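Local coordinates for protein motility-associated killing factor MakB (PDB 6W1W) that probably acts as one component of a tripartite cytotoxin of Vibrio cholerae, structurally similar to alpha-pore-forming toxins, at residues 79-84 / 325-330; 116-121 / 282-287; 123-128 / 275-280; 129-134 / 271-276. All blocks are in the same frame, centred on the assembly; numbering follows the deposited sequence.

Contact 1: 79-84 / 325-330; sequences SFINYQ and TISEFV
F80, I81 and Q84 of helix 69-90 meet I326, S327 and V330 of helix 316-333 in an antiparallel helix pair within the long helical bundle, the body expected of a protein related to the alpha-pore-forming toxins. The axes of 79-84 and 325-330 run 146° apart and approach to 8.6 Å. The pair is closest where a small residue stands: the CA atoms of I81 and S327 are 5.0 Å apart. S327 is accordingly the centre of the contact. Its OG lies anti to its own backbone N (chi1 -173°), which sends the hydroxyl at the facing helix, 3.6 Å from I81 CA. The aliphatic stem of I81 lines the same oxygen, and Q84 closes in from the next turn. The Q84 chain bends at chi2 (-90°), which brings its amide oxygen alongside S327; yet Q84 OE1 to S327 OG measures 3.8 Å, a packing distance rather than a bond. The remainder is apolar. Two methyls lie oblique to the F80 ring: I326 CG2 stands 3.9 Å from F80 CD2, while V330 CG2 makes its closest approach to F80 CB, at the same separation. The other methyl of V330, CG1, faces I81 CG1 at 4.1 Å, so the valine straddles two consecutive residues of helix 69-90. F80 also touches W323, earlier on helix 316-333, and beyond the pair L283, L286 and W287 of helix 276-302; Y83 meets the rings of W323 and W287 edge-to-face. I326 and F329 lie against helix 9-35, and S79 and Y83 against helix 100-151.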
loop_
_atom_site.group_PDB
_atom_site.type_symbol
_atom_site.label_atom_id
_atom_site.label_comp_id
_atom_site.label_asym_id
_atom_site.label_seq_id
_atom_site.Cartn_x
_atom_site.Cartn_y
_atom_site.Cartn_z
ATOM N N SER A 79 16.274 -3.080 8.958
ATOM C CA SER A 79 16.626 -2.244 10.102
ATOM C C SER A 79 16.299 -2.935 11.421
ATOM O O SER A 79 17.025 -2.761 12.408
ATOM C CB SER A 79 15.920 -0.890 10.014
ATOM O OG SER A 79 14.528 -1.008 10.240
ATOM N N PHE A 80 15.225 -3.725 11.456
ATOM C CA PHE A 80 14.877 -4.452 12.671
ATOM C C PHE A 80 15.611 -5.783 12.771
ATOM O O PHE A 80 15.861 -6.266 13.881
ATOM C CB PHE A 80 13.365 -4.678 12.737
ATOM C CG PHE A 80 12.584 -3.448 13.104
ATOM C CD1 PHE A 80 12.162 -2.560 12.128
ATOM C CD2 PHE A 80 12.269 -3.182 14.427
ATOM C CE1 PHE A 80 11.443 -1.425 12.465
ATOM C CE2 PHE A 80 11.550 -2.053 14.768
ATOM C CZ PHE A 80 11.136 -1.173 13.784
ATOM N N ILE A 81 15.963 -6.385 11.634
ATOM C CA ILE A 81 16.703 -7.642 11.658
ATOM C C ILE A 81 18.150 -7.405 12.069
ATOM O O ILE A 81 18.678 -8.084 12.959
ATOM C CB ILE A 81 16.610 -8.343 10.291
ATOM C CG1 ILE A 81 15.170 -8.783 10.019
ATOM C CG2 ILE A 81 17.556 -9.529 10.235
ATOM C CD1 ILE A 81 14.988 -9.454 8.677
ATOM N N ASN A 82 18.813 -6.436 11.431
ATOM C CA ASN A 82 20.201 -6.142 11.769
ATOM C C ASN A 82 20.335 -5.632 13.200
ATOM O O ASN A 82 21.331 -5.929 13.873
ATOM C CB ASN A 82 20.780 -5.125 10.780
ATOM C CG ASN A 82 22.189 -4.677 11.150
ATOM O OD1 ASN A 82 23.145 -5.449 11.048
ATOM N ND2 ASN A 82 22.324 -3.419 11.563
ATOM N N TYR A 83 19.347 -4.879 13.690
ATOM C CA TYR A 83 19.464 -4.324 15.036
ATOM C C TYR A 83 19.429 -5.418 16.097
ATOM O O TYR A 83 20.155 -5.342 17.094
ATOM C CB TYR A 83 18.365 -3.298 15.299
ATOM C CG TYR A 83 18.484 -2.661 16.666
ATOM C CD1 TYR A 83 19.446 -1.694 16.924
ATOM C CD2 TYR A 83 17.649 -3.040 17.706
ATOM C CE1 TYR A 83 19.568 -1.115 18.177
ATOM C CE2 TYR A 83 17.762 -2.466 18.961
ATOM C CZ TYR A 83 18.721 -1.505 19.192
ATOM O OH TYR A 83 18.828 -0.938 20.442
ATOM N N GLN A 84 18.589 -6.439 15.905
ATOM C CA GLN A 84 18.585 -7.564 16.833
ATOM C C GLN A 84 19.902 -8.325 16.779
ATOM O O GLN A 84 20.332 -8.895 17.788
ATOM C CB GLN A 84 17.412 -8.495 16.526
ATOM C CG GLN A 84 17.297 -9.687 17.465
ATOM C CD GLN A 84 18.065 -10.902 16.971
ATOM O OE1 GLN A 84 18.238 -11.095 15.764
ATOM N NE2 GLN A 84 18.535 -11.726 17.905
ATOM N N THR A 325 11.794 -11.911 18.963
ATOM C CA THR A 325 10.402 -12.015 18.536
ATOM C C THR A 325 10.087 -10.990 17.451
ATOM O O THR A 325 9.390 -11.299 16.477
ATOM C CB THR A 325 9.468 -11.842 19.740
ATOM O OG1 THR A 325 9.781 -12.817 20.748
ATOM C CG2 THR A 325 8.017 -12.015 19.322
ATOM N N ILE A 326 10.607 -9.768 17.592
ATOM C CA ILE A 326 10.349 -8.732 16.596
ATOM C C ILE A 326 11.104 -9.031 15.307
ATOM O O ILE A 326 10.578 -8.838 14.205
ATOM C CB ILE A 326 10.706 -7.343 17.160
ATOM C CG1 ILE A 326 9.850 -7.041 18.390
ATOM C CG2 ILE A 326 10.514 -6.265 16.102
ATOM C CD1 ILE A 326 10.021 -5.650 18.927
ATOM N N SER A 327 12.341 -9.521 15.420
ATOM C CA SER A 327 13.098 -9.869 14.222
ATOM C C SER A 327 12.433 -11.013 13.470
ATOM O O SER A 327 12.439 -11.043 12.234
ATOM C CB SER A 327 14.538 -10.232 14.589
ATOM O OG SER A 327 15.326 -10.425 13.424
ATOM N N GLU A 328 11.841 -11.961 14.201
ATOM C CA GLU A 328 11.139 -13.060 13.547
ATOM C C GLU A 328 9.844 -12.595 12.891
ATOM O O GLU A 328 9.433 -13.161 11.870
ATOM C CB GLU A 328 10.863 -14.179 14.552
ATOM C CG GLU A 328 12.095 -14.998 14.918
ATOM C CD GLU A 328 11.832 -15.987 16.043
ATOM O OE1 GLU A 328 10.650 -16.249 16.351
ATOM O OE2 GLU A 328 12.814 -16.498 16.624
ATOM N N PHE A 329 9.189 -11.575 13.454
ATOM C CA PHE A 329 7.990 -11.039 12.816
ATOM C C PHE A 329 8.326 -10.326 11.515
ATOM O O PHE A 329 7.541 -10.366 10.559
ATOM C CB PHE A 329 7.261 -10.082 13.757
ATOM C CG PHE A 329 6.010 -9.492 13.168
ATOM C CD1 PHE A 329 4.812 -10.185 13.222
ATOM C CD2 PHE A 329 6.028 -8.250 12.559
ATOM C CE1 PHE A 329 3.656 -9.650 12.678
ATOM C CE2 PHE A 329 4.873 -7.712 12.012
ATOM C CZ PHE A 329 3.687 -8.413 12.074
ATOM N N VAL A 330 9.480 -9.663 11.460
ATOM C CA VAL A 330 9.856 -8.943 10.249
ATOM C C VAL A 330 10.295 -9.917 9.157
ATOM O O VAL A 330 10.082 -9.658 7.966
ATOM C CB VAL A 330 10.945 -7.901 10.576
ATOM C CG1 VAL A 330 11.424 -7.200 9.328
ATOM C CG2 VAL A 330 10.410 -6.871 11.572
#

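Contact 2: 116-121 / 282-287; sequences QNITLT and ALSLLW
L283 makes the slightest approach to segment 116-121: its CD2 methyl comes to 4.3 Å from T121 OG1, and the side chain also touches F80 and L16 of neighbouring helices. One residue on, S284 CB packs against T121 CG2 at 3.6 Å. T121 can offer that methyl because its hydroxyl is turned back into its own helix, where OG1 donates to N117 O at 2.9 Å; S284 OG has a weak bond to N122 OD1. Here the two helices, 100-151 and 276-302, run side by side and antiparallel in the elongated bundle, with segment axes 8.8 Å apart at an angle of 165° and the CA atoms of I118 and S284 nearest at 5.3 Å. A turn later comes W287. Its CB meets I118 CB at 4.0 Å, and its indole is covered on one face by N117. With CG beside the backbone N (chi1 -74°), the asparagine lays its CB over the five-membered ring, 3.7 Å from the centroid and almost on the normal, a CH-pi contact. The amide, its plane 47° from that of the indole, overhangs the six-membered ring, N117 ND2 being 3.4 Å from W287 CH2. T121 OG1 approaches the pyrrole part obliquely, and N117 also touches S79 of helix 69-90.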
loop_
_atom_site.group_PDB
_atom_site.type_symbol
_atom_site.label_atom_id
_atom_site.label_comp_id
_atom_site.label_asym_id
_atom_site.label_seq_id
_atom_site.Cartn_x
_atom_site.Cartn_y
_atom_site.Cartn_z
ATOM N N GLN A 116 21.208 5.759 13.219
ATOM C CA GLN A 116 21.060 5.520 11.786
ATOM C C GLN A 116 19.635 5.113 11.441
ATOM O O GLN A 116 19.074 5.578 10.443
ATOM C CB GLN A 116 22.033 4.438 11.314
ATOM C CG GLN A 116 23.500 4.771 11.477
ATOM C CD GLN A 116 24.397 3.647 10.997
ATOM O OE1 GLN A 116 25.435 3.363 11.599
ATOM N NE2 GLN A 116 24.001 2.998 9.907
ATOM N N ASN A 117 19.036 4.240 12.255
ATOM C CA ASN A 117 17.714 3.713 11.938
ATOM C C ASN A 117 16.658 4.810 11.979
ATOM O O ASN A 117 15.803 4.892 11.093
ATOM C CB ASN A 117 17.350 2.579 12.898
ATOM C CG ASN A 117 18.103 1.293 12.596
ATOM O OD1 ASN A 117 18.664 1.130 11.510
ATOM N ND2 ASN A 117 18.114 0.371 13.555
ATOM N N ILE A 118 16.701 5.671 12.999
ATOM C CA ILE A 118 15.703 6.736 13.093
ATOM C C ILE A 118 15.892 7.760 11.979
ATOM O O ILE A 118 14.915 8.288 11.440
ATOM C CB ILE A 118 15.733 7.390 14.488
ATOM C CG1 ILE A 118 14.998 8.730 14.483
ATOM C CG2 ILE A 118 17.138 7.578 14.975
ATOM C CD1 ILE A 118 14.932 9.389 15.840
ATOM N N THR A 119 17.139 8.042 11.599
ATOM C CA THR A 119 17.375 8.964 10.493
ATOM C C THR A 119 16.798 8.419 9.190
ATOM O O THR A 119 15.969 9.069 8.544
ATOM C CB THR A 119 18.872 9.245 10.356
ATOM O OG1 THR A 119 19.286 10.157 11.384
ATOM C CG2 THR A 119 19.181 9.853 8.996
ATOM N N LEU A 120 17.211 7.212 8.797
ATOM C CA LEU A 120 16.754 6.641 7.533
ATOM C C LEU A 120 15.254 6.363 7.522
ATOM O O LEU A 120 14.684 6.154 6.445
ATOM C CB LEU A 120 17.535 5.361 7.226
ATOM C CG LEU A 120 18.877 5.507 6.497
ATOM C CD1 LEU A 120 18.703 6.265 5.180
ATOM C CD2 LEU A 120 19.934 6.171 7.376
ATOM N N THR A 121 14.603 6.355 8.687
ATOM C CA THR A 121 13.146 6.258 8.721
ATOM C C THR A 121 12.503 7.596 8.376
ATOM O O THR A 121 11.597 7.660 7.538
ATOM C CB THR A 121 12.665 5.782 10.095
ATOM O OG1 THR A 121 13.031 4.412 10.292
ATOM C CG2 THR A 121 11.153 5.917 10.212
ATOM N N ALA A 282 5.351 7.027 13.811
ATOM C CA ALA A 282 5.238 6.171 14.986
ATOM C C ALA A 282 6.315 5.094 14.990
ATOM O O ALA A 282 6.762 4.669 16.061
ATOM C CB ALA A 282 3.846 5.546 15.049
ATOM N N LEU A 283 6.752 4.651 13.808
ATOM C CA LEU A 283 7.876 3.724 13.742
ATOM C C LEU A 283 9.190 4.428 14.065
ATOM O O LEU A 283 10.068 3.851 14.717
ATOM C CB LEU A 283 7.944 3.072 12.363
ATOM C CG LEU A 283 8.848 1.840 12.272
ATOM C CD1 LEU A 283 8.032 0.565 12.476
ATOM C CD2 LEU A 283 9.618 1.811 10.956
ATOM N N SER A 284 9.349 5.672 13.604
ATOM C CA SER A 284 10.526 6.452 13.977
ATOM C C SER A 284 10.548 6.715 15.476
ATOM O O SER A 284 11.600 6.614 16.118
ATOM C CB SER A 284 10.558 7.771 13.201
ATOM O OG SER A 284 10.658 8.883 14.075
ATOM N N LEU A 285 9.389 7.045 16.054
ATOM C CA LEU A 285 9.303 7.222 17.499
ATOM C C LEU A 285 9.681 5.948 18.241
ATOM O O LEU A 285 10.160 6.014 19.377
ATOM C CB LEU A 285 7.895 7.673 17.891
ATOM C CG LEU A 285 7.609 7.836 19.387
ATOM C CD1 LEU A 285 8.497 8.911 20.003
ATOM C CD2 LEU A 285 6.138 8.142 19.632
ATOM N N LEU A 286 9.479 4.784 17.617
ATOM C CA LEU A 286 9.870 3.529 18.249
ATOM C C LEU A 286 11.375 3.477 18.471
ATOM O O LEU A 286 11.843 3.117 19.558
ATOM C CB LEU A 286 9.412 2.341 17.404
ATOM C CG LEU A 286 9.813 0.997 18.011
ATOM C CD1 LEU A 286 9.282 0.931 19.423
ATOM C CD2 LEU A 286 9.301 -0.170 17.181
ATOM N N TRP A 287 12.151 3.829 17.442
ATOM C CA TRP A 287 13.595 3.927 17.612
ATOM C C TRP A 287 13.976 5.073 18.545
ATOM O O TRP A 287 14.948 4.960 19.300
ATOM C CB TRP A 287 14.276 4.130 16.262
ATOM C CG TRP A 287 14.124 3.023 15.270
ATOM C CD1 TRP A 287 13.517 3.098 14.050
ATOM C CD2 TRP A 287 14.623 1.688 15.387
ATOM N NE1 TRP A 287 13.598 1.888 13.404
ATOM C CE2 TRP A 287 14.273 1.005 14.206
ATOM C CE3 TRP A 287 15.326 1.001 16.380
ATOM C CZ2 TRP A 287 14.600 -0.330 13.990
ATOM C CZ3 TRP A 287 15.652 -0.326 16.164
ATOM C CH2 TRP A 287 15.287 -0.977 14.980
#

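Contact 3: 123-128 / 275-280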
loop_
_atom_site.group_PDB
_atom_site.type_symbol
_atom_site.label_atom_id
_atom_site.label_comp_id
_atom_site.label_asym_id
_atom_site.label_seq_id
_atom_site.Cartn_x
_atom_site.Cartn_y
_atom_site.Cartn_z
ATOM N N GLU A 123 13.762 9.980 6.707
ATOM C CA GLU A 123 13.986 10.251 5.292
ATOM C C GLU A 123 13.076 9.405 4.411
ATOM O O GLU A 123 12.692 9.841 3.321
ATOM C CB GLU A 123 15.452 10.013 4.925
ATOM C CG GLU A 123 16.411 11.013 5.557
ATOM C CD GLU A 123 17.825 10.884 5.027
ATOM O OE1 GLU A 123 18.077 9.985 4.193
ATOM O OE2 GLU A 123 18.685 11.688 5.444
ATOM N N ALA A 124 12.715 8.206 4.865
ATOM C CA ALA A 124 11.770 7.400 4.103
ATOM C C ALA A 124 10.382 8.023 4.103
ATOM O O ALA A 124 9.618 7.834 3.149
ATOM C CB ALA A 124 11.703 5.980 4.662
ATOM N N GLN A 125 10.035 8.759 5.161
ATOM C CA GLN A 125 8.718 9.378 5.217
ATOM C C GLN A 125 8.602 10.534 4.233
ATOM O O GLN A 125 7.504 10.818 3.742
ATOM C CB GLN A 125 8.422 9.865 6.637
ATOM C CG GLN A 125 6.992 10.332 6.858
ATOM C CD GLN A 125 6.764 10.870 8.258
ATOM O OE1 GLN A 125 5.656 11.286 8.602
ATOM N NE2 GLN A 125 7.813 10.866 9.074
ATOM N N GLN A 126 9.713 11.211 3.933
ATOM C CA GLN A 126 9.653 12.351 3.027
ATOM C C GLN A 126 9.547 11.910 1.575
ATOM O O GLN A 126 9.010 12.653 0.746
ATOM C CB GLN A 126 10.878 13.239 3.226
ATOM C CG GLN A 126 11.012 13.812 4.628
ATOM C CD GLN A 126 12.407 14.329 4.903
ATOM O OE1 GLN A 126 12.653 14.998 5.908
ATOM N NE2 GLN A 126 13.333 14.016 4.007
ATOM N N VAL A 127 10.048 10.719 1.246
ATOM C CA VAL A 127 9.927 10.220 -0.118
ATOM C C VAL A 127 8.466 9.962 -0.461
ATOM O O VAL A 127 8.009 10.278 -1.564
ATOM C CB VAL A 127 10.786 8.958 -0.305
ATOM C CG1 VAL A 127 10.733 8.500 -1.753
ATOM C CG2 VAL A 127 12.221 9.229 0.118
ATOM N N PHE A 128 7.705 9.391 0.480
ATOM C CA PHE A 128 6.286 9.153 0.232
ATOM C C PHE A 128 5.499 10.458 0.190
ATOM O O PHE A 128 4.575 10.604 -0.619
ATOM C CB PHE A 128 5.715 8.217 1.295
ATOM C CG PHE A 128 6.146 6.784 1.136
ATOM C CD1 PHE A 128 6.120 5.910 2.211
ATOM C CD2 PHE A 128 6.584 6.312 -0.093
ATOM C CE1 PHE A 128 6.525 4.593 2.066
ATOM C CE2 PHE A 128 6.989 4.995 -0.250
ATOM C CZ PHE A 128 6.960 4.133 0.831
ATOM N N LYS A 275 -2.028 7.835 5.367
ATOM C CA LYS A 275 -1.882 7.065 6.596
ATOM C C LYS A 275 -0.418 6.779 6.916
ATOM O O LYS A 275 -0.093 6.488 8.072
ATOM C CB LYS A 275 -2.682 5.764 6.487
ATOM C CG LYS A 275 -2.888 5.017 7.804
ATOM C CD LYS A 275 -4.277 5.256 8.400
ATOM C CE LYS A 275 -4.393 6.618 9.081
ATOM N NZ LYS A 275 -3.431 6.779 10.211
ATOM N N ILE A 276 0.472 6.869 5.922
ATOM C CA ILE A 276 1.903 6.732 6.185
ATOM C C ILE A 276 2.387 7.859 7.087
ATOM O O ILE A 276 3.238 7.653 7.962
ATOM C CB ILE A 276 2.690 6.682 4.859
ATOM C CG1 ILE A 276 2.922 5.234 4.429
ATOM C CG2 ILE A 276 4.019 7.428 4.967
ATOM C CD1 ILE A 276 3.805 4.455 5.378
ATOM N N ASP A 277 1.829 9.060 6.915
ATOM C CA ASP A 277 2.181 10.203 7.750
ATOM C C ASP A 277 1.784 10.026 9.212
ATOM O O ASP A 277 1.980 10.956 10.003
ATOM C CB ASP A 277 1.546 11.474 7.181
ATOM C CG ASP A 277 2.147 11.876 5.847
ATOM O OD1 ASP A 277 2.957 11.098 5.300
ATOM O OD2 ASP A 277 1.817 12.974 5.349
ATOM N N ASP A 278 1.231 8.871 9.583
ATOM C CA ASP A 278 0.977 8.512 10.972
ATOM C C ASP A 278 1.685 7.239 11.408
ATOM O O ASP A 278 2.022 7.115 12.588
ATOM C CB ASP A 278 -0.532 8.346 11.220
ATOM C CG ASP A 278 -1.298 9.644 11.058
ATOM O OD1 ASP A 278 -0.903 10.658 11.675
ATOM O OD2 ASP A 278 -2.299 9.645 10.309
ATOM N N SER A 279 1.930 6.301 10.491
ATOM C CA SER A 279 2.540 5.016 10.816
ATOM C C SER A 279 4.065 5.075 10.809
ATOM O O SER A 279 4.714 4.554 11.722
ATOM C CB SER A 279 2.048 3.944 9.842
ATOM O OG SER A 279 2.382 4.274 8.504
ATOM N N LEU A 280 4.655 5.685 9.780
ATOM C CA LEU A 280 6.110 5.829 9.752
ATOM C C LEU A 280 6.642 6.690 10.891
ATOM O O LEU A 280 7.626 6.281 11.530
ATOM C CB LEU A 280 6.566 6.367 8.391
ATOM C CG LEU A 280 6.976 5.304 7.364
ATOM C CD1 LEU A 280 7.656 5.928 6.153
ATOM C CD2 LEU A 280 7.876 4.259 8.002
#
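Q125 and L280 mark the closest backbone approach, with CA atoms 6.3 Å apart, where the axes of 123-128 and 276-280 run nearly antiparallel, 170° apart. Those axes are separated by 10.1 Å, a distance spanned by L280, Q125, F128 and I276. Helix 276-302 is here in its first turns and lies against the middle of helix 100-151 in the toxin's elongated bundle. L280 fills much of the interface: its CD1 methyl settles on the backbone of the other helix, 3.7 Å from Q125 CA and 4.0 Å from A124 C. The same methyl is also oblique to the F128 ring. F128 in turn meets I276, whose CG2 arrives at the ring edge, near its plane, 3.8 Å from F128 CD1. Having CG beside the backbone N (chi1 -73°) turns the CD1 edge to I276, while the rest of the ring leans toward helix 9-35, where F23 meets it edge-to-face. Q125 has the largest share of the buried area. Its chain is fully extended, CG anti to the backbone N (chi1 -171°), and reaches across to the other segment at the border of the contact, placing OE1 3.7 Å from D277 CA. On the side of the segment turned from helix 100-151, K275 NZ and D278 OD2 form a salt bridge of 3.1 Å. Cohesion between the two segments therefore rests on methyl, ring and backbone-carbon contacts: A124, F128, I276 and L280 are buried together. The polar ends of Q125 and D277 border this apolar strip, and the K275-D278 pair stays within its own segment and does not join the helices.

Contact 4: 129-134 / 271-276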
loop_
_atom_site.group_PDB
_atom_site.type_symbol
_atom_site.label_atom_id
_atom_site.label_comp_id
_atom_site.label_asym_id
_atom_site.label_seq_id
_atom_site.Cartn_x
_atom_site.Cartn_y
_atom_site.Cartn_z
ATOM N N THR A 129 5.851 11.421 1.045
ATOM C CA THR A 129 5.146 12.697 1.042
ATOM C C THR A 129 5.314 13.419 -0.288
ATOM O O THR A 129 4.427 14.172 -0.706
ATOM C CB THR A 129 5.638 13.574 2.195
ATOM O OG1 THR A 129 5.660 12.806 3.405
ATOM C CG2 THR A 129 4.710 14.766 2.392
ATOM N N LYS A 130 6.431 13.191 -0.977
ATOM C CA LYS A 130 6.611 13.805 -2.285
ATOM C C LYS A 130 5.814 13.068 -3.356
ATOM O O LYS A 130 5.141 13.700 -4.179
ATOM C CB LYS A 130 8.096 13.856 -2.642
ATOM C CG LYS A 130 8.413 14.819 -3.773
ATOM C CD LYS A 130 9.886 14.796 -4.126
ATOM C CE LYS A 130 10.326 13.397 -4.521
ATOM N NZ LYS A 130 11.738 13.356 -4.989
ATOM N N SER A 131 5.854 11.734 -3.345
ATOM C CA SER A 131 5.096 10.954 -4.319
ATOM C C SER A 131 3.590 11.046 -4.099
ATOM O O SER A 131 2.820 10.821 -5.041
ATOM C CB SER A 131 5.543 9.494 -4.277
ATOM O OG SER A 131 5.487 8.991 -2.956
ATOM N N TYR A 132 3.146 11.365 -2.881
ATOM C CA TYR A 132 1.726 11.632 -2.674
ATOM C C TYR A 132 1.297 12.879 -3.438
ATOM O O TYR A 132 0.329 12.850 -4.210
ATOM C CB TYR A 132 1.414 11.786 -1.183
ATOM C CG TYR A 132 0.030 12.347 -0.910
ATOM C CD1 TYR A 132 -1.104 11.554 -1.049
ATOM C CD2 TYR A 132 -0.140 13.671 -0.516
ATOM C CE1 TYR A 132 -2.368 12.062 -0.805
ATOM C CE2 TYR A 132 -1.400 14.188 -0.270
ATOM C CZ TYR A 132 -2.509 13.380 -0.417
ATOM O OH TYR A 132 -3.761 13.889 -0.173
ATOM N N ASN A 133 2.021 13.987 -3.242
ATOM C CA ASN A 133 1.692 15.229 -3.936
ATOM C C ASN A 133 1.887 15.092 -5.439
ATOM O O ASN A 133 1.147 15.701 -6.222
ATOM C CB ASN A 133 2.542 16.378 -3.393
ATOM C CG ASN A 133 2.247 16.690 -1.937
ATOM O OD1 ASN A 133 3.143 16.671 -1.090
ATOM N ND2 ASN A 133 0.988 16.993 -1.640
ATOM N N GLN A 134 2.877 14.303 -5.858
ATOM C CA GLN A 134 3.054 14.027 -7.278
ATOM C C GLN A 134 1.858 13.272 -7.843
ATOM O O GLN A 134 1.327 13.630 -8.902
ATOM C CB GLN A 134 4.355 13.251 -7.493
ATOM C CG GLN A 134 5.584 14.135 -7.454
ATOM C CD GLN A 134 5.389 15.383 -8.289
ATOM O OE1 GLN A 134 5.197 16.481 -7.763
ATOM N NE2 GLN A 134 5.414 15.215 -9.607
ATOM N N GLU A 271 -5.416 8.429 -1.335
ATOM C CA GLU A 271 -5.591 8.914 0.030
ATOM C C GLU A 271 -5.141 7.906 1.080
ATOM O O GLU A 271 -5.095 8.253 2.265
ATOM C CB GLU A 271 -7.048 9.309 0.275
ATOM C CG GLU A 271 -7.604 10.333 -0.708
ATOM C CD GLU A 271 -6.887 11.679 -0.667
ATOM O OE1 GLU A 271 -6.142 11.950 0.301
ATOM O OE2 GLU A 271 -7.080 12.478 -1.610
ATOM N N GLU A 272 -4.812 6.675 0.682
ATOM C CA GLU A 272 -4.184 5.728 1.590
ATOM C C GLU A 272 -2.716 6.047 1.831
ATOM O O GLU A 272 -2.133 5.515 2.783
ATOM C CB GLU A 272 -4.332 4.301 1.050
ATOM C CG GLU A 272 -5.785 3.867 0.834
ATOM C CD GLU A 272 -6.629 3.958 2.099
ATOM O OE1 GLU A 272 -6.211 3.408 3.141
ATOM O OE2 GLU A 272 -7.707 4.590 2.052
ATOM N N PHE A 273 -2.112 6.901 0.997
ATOM C CA PHE A 273 -0.768 7.396 1.279
ATOM C C PHE A 273 -0.735 8.194 2.577
ATOM O O PHE A 273 0.246 8.127 3.328
ATOM C CB PHE A 273 -0.267 8.275 0.131
ATOM C CG PHE A 273 0.230 7.516 -1.069
ATOM C CD1 PHE A 273 -0.649 7.092 -2.058
ATOM C CD2 PHE A 273 1.584 7.262 -1.230
ATOM C CE1 PHE A 273 -0.192 6.409 -3.174
ATOM C CE2 PHE A 273 2.051 6.577 -2.343
ATOM C CZ PHE A 273 1.159 6.149 -3.317
ATOM N N LEU A 274 -1.795 8.959 2.855
ATOM C CA LEU A 274 -1.793 9.861 4.001
ATOM C C LEU A 274 -1.685 9.125 5.330
ATOM O O LEU A 274 -1.292 9.733 6.332
ATOM C CB LEU A 274 -3.053 10.728 3.994
ATOM C CG LEU A 274 -3.101 11.869 2.975
ATOM C CD1 LEU A 274 -4.443 12.578 3.037
ATOM C CD2 LEU A 274 -1.964 12.848 3.216
ATOM N N LYS A 275 -2.028 7.835 5.367
ATOM C CA LYS A 275 -1.882 7.065 6.596
ATOM C C LYS A 275 -0.418 6.779 6.916
ATOM O O LYS A 275 -0.093 6.488 8.072
ATOM C CB LYS A 275 -2.682 5.764 6.487
ATOM C CG LYS A 275 -2.888 5.017 7.804
ATOM C CD LYS A 275 -4.277 5.256 8.400
ATOM C CE LYS A 275 -4.393 6.618 9.081
ATOM N NZ LYS A 275 -3.431 6.779 10.211
ATOM N N ILE A 276 0.472 6.869 5.922
ATOM C CA ILE A 276 1.903 6.732 6.185
ATOM C C ILE A 276 2.387 7.859 7.087
ATOM O O ILE A 276 3.238 7.653 7.962
ATOM C CB ILE A 276 2.690 6.682 4.859
ATOM C CG1 ILE A 276 2.922 5.234 4.429
ATOM C CG2 ILE A 276 4.019 7.428 4.967
ATOM C CD1 ILE A 276 3.805 4.455 5.378
#
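Y132 of helix 100-151 gathers E271, F273 and L274 around its ring, packing the bundle's longest helix against the connection between helices 251-270 and 276-302. Residues 271-275 there keep helical backbone angles without the regular bonds, and the CA atoms of Y132 and F273 are nearest at 6.3 Å. The polar part is one hydrogen bond, from Y132 OH to E271 OE1 over 3.1 Å. The hydroxyl comes in on the syn side of that oxygen, 25° out of the carboxylate plane. E271 OE1 itself lies near the plane of the tyrosine ring, with ring and carboxylate steeply inclined to each other. The other oxygen, E271 OE2, is in a salt bridge with K136 on the same helix as Y132, so this single carboxylate grips helix 100-151 at two points; the lysine would be expected to keep it ionised. The second kind of contact is CH-pi. L274 CD2 lies over one face of the tyrosine, 3.9 Å from the ring centroid and 22° off the normal, displaced toward the rim. Apolar packing makes up the rest. With its CG anti to the backbone N (chi1 168°), the Y132 ring is carried across to the connection, and its CD1 meets F273 CB at 3.6 Å. The F273 ring continues beyond, coming obliquely near S131, with CE2 4.2 Å from S131 OG; that hydroxyl bonds mainly to F128 O in its own helix, with V127 O also within reach. F273 also touches I26 of helix 9-35. At the far end of the tyrosine, the second methyl of L274 stays beside the phenol oxygen, with CD1 3.5 Å from Y132 OH.

Contacts 2, 3 and 4 follow one another along helix 100-151, while the facing segments run the opposite way, from 287 back to 271. The centres of contacts 2 and 3 lie 11 Å apart, those of contacts 3 and 4 only 8 Å. They zip one antiparallel seam: T121 CG2 of contact 2 touches L280 O of contact 3, and contacts 3 and 4 share K275 and I276. Contact 1 joins a different helix pair, its centre 14 Å from that of contact 2. The two meet mainly around W287, whose CZ2 lies 3.6 Å from F80 CZ, and through S79 O against N117 ND2. Contact 1 does not touch contact 3 or 4, whose nearest atoms are about 8 Å and 12 Å away.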